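Local coordinates for protein QdtA (Thermoanaerobacterium thermosaccharolyticum, PDB 4ZU5) that belongs to the cupin superfamily, forms a two-chain assembly of beta-rich subunits and holds thymidine in a pocket of its fold, at residues A[10-13]-A[18-21]; A[89-92]-A[96-99]. All blocks are in the same frame, centred on the assembly; numbering follows the deposited sequence.

Contact 1. Residues A[10-13]-A[18-21]; sequences FKDI and GHLT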
loop_
_atom_site.group_PDB
_atom_site.type_symbol
_atom_site.label_atom_id
_atom_site.label_comp_id
_atom_site.label_asym_id
_atom_site.label_seq_id
_atom_site.Cartn_x
_atom_site.Cartn_y
_atom_site.Cartn_z
ATOM N N PHE A 10 -9.197 -2.085 -10.069
ATOM C CA PHE A 10 -9.640 -1.148 -9.062
ATOM C C PHE A 10 -10.142 0.140 -9.725
ATOM O O PHE A 10 -9.872 0.375 -10.895
ATOM C CB PHE A 10 -8.459 -0.860 -8.113
ATOM C CG PHE A 10 -7.923 -2.086 -7.442
ATOM C CD1 PHE A 10 -6.577 -2.409 -7.520
ATOM C CD2 PHE A 10 -8.754 -2.926 -6.752
ATOM C CE1 PHE A 10 -6.070 -3.542 -6.895
ATOM C CE2 PHE A 10 -8.278 -4.081 -6.146
ATOM C CZ PHE A 10 -6.937 -4.394 -6.216
ATOM N N LYS A 11 -10.881 0.933 -8.948
ATOM C CA LYS A 11 -11.295 2.265 -9.307
ATOM C C LYS A 11 -10.041 3.132 -9.399
ATOM O O LYS A 11 -9.143 3.060 -8.550
ATOM C CB LYS A 11 -12.213 2.786 -8.209
ATOM C CG LYS A 11 -13.056 3.971 -8.634
ATOM C CD LYS A 11 -14.212 4.246 -7.664
ATOM C CE LYS A 11 -15.103 5.360 -8.229
ATOM N NZ LYS A 11 -16.189 5.831 -7.313
ATOM N N ASP A 12 -9.969 3.945 -10.454
ATOM C CA ASP A 12 -8.928 4.970 -10.636
ATOM C C ASP A 12 -9.603 6.336 -10.700
ATOM O O ASP A 12 -10.174 6.680 -11.725
ATOM C CB ASP A 12 -8.186 4.719 -11.943
ATOM C CG ASP A 12 -7.116 5.762 -12.215
ATOM O OD1 ASP A 12 -6.824 6.570 -11.319
ATOM O OD2 ASP A 12 -6.559 5.757 -13.324
ATOM N N ILE A 13 -9.619 7.076 -9.604
ATOM C CA ILE A 13 -10.202 8.402 -9.580
ATOM C C ILE A 13 -9.183 9.391 -10.134
ATOM O O ILE A 13 -8.168 9.683 -9.503
ATOM C CB ILE A 13 -10.621 8.734 -8.161
ATOM C CG1 ILE A 13 -11.728 7.757 -7.754
ATOM C CG2 ILE A 13 -11.030 10.197 -8.025
ATOM C CD1 ILE A 13 -12.179 7.930 -6.331
ATOM N N GLY A 18 -4.972 14.640 -9.713
ATOM C CA GLY A 18 -4.119 13.472 -9.910
ATOM C C GLY A 18 -4.940 12.190 -9.967
ATOM O O GLY A 18 -6.094 12.208 -10.377
ATOM N N HIS A 19 -4.354 11.079 -9.541
ATOM C CA HIS A 19 -5.043 9.807 -9.521
ATOM C C HIS A 19 -5.057 9.281 -8.106
ATOM O O HIS A 19 -4.021 9.334 -7.450
ATOM C CB HIS A 19 -4.270 8.819 -10.354
ATOM C CG HIS A 19 -4.289 9.152 -11.796
ATOM N ND1 HIS A 19 -5.013 8.413 -12.706
ATOM C CD2 HIS A 19 -3.807 10.223 -12.466
ATOM C CE1 HIS A 19 -4.883 8.960 -13.900
ATOM N NE2 HIS A 19 -4.171 10.064 -13.778
ATOM N N LEU A 20 -6.167 8.640 -7.735
ATOM C CA LEU A 20 -6.296 7.948 -6.475
ATOM C C LEU A 20 -6.999 6.625 -6.725
ATOM O O LEU A 20 -8.081 6.576 -7.344
ATOM C CB LEU A 20 -7.137 8.742 -5.493
ATOM C CG LEU A 20 -7.257 8.292 -4.038
ATOM C CD1 LEU A 20 -7.463 9.451 -3.083
ATOM C CD2 LEU A 20 -8.440 7.330 -3.897
ATOM N N THR A 21 -6.437 5.584 -6.124
ATOM C CA THR A 21 -7.087 4.281 -6.126
ATOM C C THR A 21 -7.327 3.804 -4.697
ATOM O O THR A 21 -6.377 3.751 -3.924
ATOM C CB THR A 21 -6.261 3.238 -6.878
ATOM O OG1 THR A 21 -6.456 3.390 -8.299
ATOM C CG2 THR A 21 -6.800 1.815 -6.475
HETATM O O HOH W 1 -5.018 5.344 -9.471
#
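D12, just before the first strand of a tight beta hairpin, meets H19 on the second through a His-carboxylate hydrogen bond. H19 ND1 donates to D12 OD1 at 2.9 Å, on the syn lone pair of that oxygen. A second, weak bond runs from the same ND1 to D12 OD2 at 3.1 Å. Carboxylate and imidazole planes are 32° apart, and OD1 sits at the ring edge, 16° out of the ring plane. The D12 side chain stretches away from its own backbone N (chi1 179°), which carries the carboxylate over to the ring. Proximity to the carboxylate would tend to favour a positively charged H19.

A water donates to both D12 OD1 and T21 OG1, so OD1 is gripped twice. T21 OG1 in turn donates to K11 O at 2.7 Å. The T21 methyl, CG2, lies beside the same carbonyl and packs on F10 CB at 3.5 Å. The F10 and T21 side chains cross at about a right angle.

I13 and L20 form an antiparallel hydrogen-bonded pair. I13 N donates to L20 O at 2.8 Å, and L20 N returns a bond to I13 O at 2.9 Å. Their side chains lie on the same face of the sheet, with I13 CB and L20 CB 4.4 Å apart. I13 O also receives a CA-H...O contact from H19. The I13 side chain lies about 4 Å from a bound thymidine.

Strands 13-15 and 18-24 make the hairpin, and 10-13 leads into it from strand 5-9. F10 also packs on I23 and on the loop residues D28 and I29. H19, L20 and T21 pair with an antiparallel strand of the second subunit, so the sheet continues across the interface.

Contact 2. Residues A[89-92]-A[96-99]; sequences LYIG and WREM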
loop_
_atom_site.group_PDB
_atom_site.type_symbol
_atom_site.label_atom_id
_atom_site.label_comp_id
_atom_site.label_asym_id
_atom_site.label_seq_id
_atom_site.Cartn_x
_atom_site.Cartn_y
_atom_site.Cartn_z
ATOM N N LEU A 89 -2.696 -7.976 -8.903
ATOM C CA LEU A 89 -2.496 -9.389 -9.232
ATOM C C LEU A 89 -2.777 -10.176 -7.972
ATOM O O LEU A 89 -1.996 -10.188 -7.017
ATOM C CB LEU A 89 -1.087 -9.639 -9.776
ATOM C CG LEU A 89 -0.738 -11.091 -10.120
ATOM C CD1 LEU A 89 -1.519 -11.469 -11.348
ATOM C CD2 LEU A 89 0.750 -11.166 -10.384
ATOM N N TYR A 90 -3.897 -10.878 -8.004
ATOM C CA TYR A 90 -4.254 -11.801 -6.929
ATOM C C TYR A 90 -3.530 -13.091 -7.129
ATOM O O TYR A 90 -3.550 -13.683 -8.219
ATOM C CB TYR A 90 -5.744 -12.119 -6.989
ATOM C CG TYR A 90 -6.183 -13.278 -6.111
ATOM C CD1 TYR A 90 -6.189 -13.185 -4.733
ATOM C CD2 TYR A 90 -6.493 -14.500 -6.657
ATOM C CE1 TYR A 90 -6.474 -14.300 -3.946
ATOM C CE2 TYR A 90 -6.800 -15.600 -5.880
ATOM C CZ TYR A 90 -6.824 -15.493 -4.514
ATOM O OH TYR A 90 -7.158 -16.641 -3.777
ATOM N N ILE A 91 -2.931 -13.552 -6.047
ATOM C CA ILE A 91 -2.235 -14.825 -6.053
ATOM C C ILE A 91 -2.669 -15.629 -4.864
ATOM O O ILE A 91 -2.380 -15.288 -3.746
ATOM C CB ILE A 91 -0.692 -14.679 -5.993
ATOM C CG1 ILE A 91 -0.201 -13.820 -7.146
ATOM C CG2 ILE A 91 -0.022 -16.052 -6.034
ATOM C CD1 ILE A 91 1.261 -13.417 -7.042
ATOM N N GLY A 92 -3.302 -16.753 -5.140
ATOM C CA GLY A 92 -3.710 -17.684 -4.136
ATOM C C GLY A 92 -2.680 -18.726 -3.740
ATOM O O GLY A 92 -1.514 -18.562 -4.014
ATOM N N TRP A 96 3.993 -20.508 -7.145
ATOM C CA TRP A 96 5.370 -20.072 -6.907
ATOM C C TRP A 96 5.565 -18.778 -7.638
ATOM O O TRP A 96 5.182 -18.623 -8.813
ATOM C CB TRP A 96 6.369 -21.150 -7.434
ATOM C CG TRP A 96 7.847 -20.864 -7.265
ATOM C CD1 TRP A 96 8.650 -20.244 -8.159
ATOM C CD2 TRP A 96 8.691 -21.234 -6.179
ATOM N NE1 TRP A 96 9.945 -20.167 -7.686
ATOM C CE2 TRP A 96 9.998 -20.783 -6.479
ATOM C CE3 TRP A 96 8.475 -21.834 -4.957
ATOM C CZ2 TRP A 96 11.070 -20.934 -5.606
ATOM C CZ3 TRP A 96 9.550 -22.042 -4.119
ATOM C CH2 TRP A 96 10.834 -21.551 -4.438
ATOM N N ARG A 97 6.249 -17.838 -7.006
ATOM C CA ARG A 97 6.538 -16.628 -7.746
ATOM C C ARG A 97 7.918 -16.051 -7.551
ATOM O O ARG A 97 8.559 -16.256 -6.522
ATOM C CB ARG A 97 5.466 -15.566 -7.534
ATOM C CG ARG A 97 5.685 -14.658 -6.357
ATOM C CD ARG A 97 5.774 -15.482 -5.097
ATOM N NE ARG A 97 4.633 -16.372 -4.862
ATOM C CZ ARG A 97 3.549 -16.026 -4.174
ATOM N NH1 ARG A 97 3.446 -14.789 -3.703
ATOM N NH2 ARG A 97 2.596 -16.922 -3.936
ATOM N N GLU A 98 8.338 -15.361 -8.601
ATOM C CA GLU A 98 9.574 -14.556 -8.656
ATOM C C GLU A 98 9.262 -13.219 -9.314
ATOM O O GLU A 98 8.343 -13.083 -10.126
ATOM C CB GLU A 98 10.619 -15.336 -9.469
ATOM C CG GLU A 98 10.946 -16.693 -8.876
ATOM C CD GLU A 98 11.625 -17.642 -9.838
ATOM O OE1 GLU A 98 12.004 -17.165 -10.915
ATOM O OE2 GLU A 98 11.756 -18.825 -9.482
ATOM N N MET A 99 10.015 -12.192 -8.950
ATOM C CA MET A 99 9.783 -10.881 -9.477
ATOM C C MET A 99 11.089 -10.301 -10.020
ATOM O O MET A 99 12.134 -10.475 -9.408
ATOM C CB MET A 99 9.277 -9.969 -8.359
ATOM C CG MET A 99 7.959 -10.386 -7.712
ATOM S SD MET A 99 8.183 -11.411 -6.281
ATOM C CE MET A 99 8.321 -10.109 -5.061
#
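R97 reaches I91 across the interior of the barrel-like cupin fold, where strands 87-91 and 96-100 belong to different sheets. The CA atoms of I91 and R97 are 9.1 Å apart, so the contact is made by side chains. Before it, W96 turns its side chain away from 89-92. W96 NE1 donates to E98 OE2 at 2.9 Å, with the carboxylate oxygen in the indole plane. The W96 ring also meets Y125 edge-to-face.

R97 follows, pointing inward. Its chain bends at chi2 (-58°) and chi3 (-55°), which folds the guanidinium back toward I91. R97 NH2 lies 3.5 Å from I91 CG2, and I91 CD1 sits over one guanidinium face, offset toward the rim. NH2 donates to V95 O, while NH1 bonds to Q58 OE1. E98 is directed to the other side of its strand, where OE1 forms a salt bridge with R70.

The contact thus sets a buried guanidinium against an aliphatic branch. I91 supplies apolar cover, while the V95 carbonyl and Q58 OE1 hold NH2 and NH1 and so limit the rotation of the group.

Overall arrangement
From the N terminus, the chain runs along strand 5-9 and enters contact 1. Contact 1 closes a short hairpin between strands 13-15 and 18-24, at the edge of the subunit where the second chain adds to the sheet. The chain then builds most of both larger sheets before contact 2 closes the short loop from 89-92 to 96-99. The two loops follow in series and neither nest nor cross. The centres of contact 1 and contact 2 are about 23 Å apart. The nearest atoms of contact 1 and contact 2 are about 6 Å apart. Contact 1 ties the end of the link from strand 5-9 to strand 18-24, which pairs with the second subunit. Contact 2 joins the two five-stranded sheets in the core.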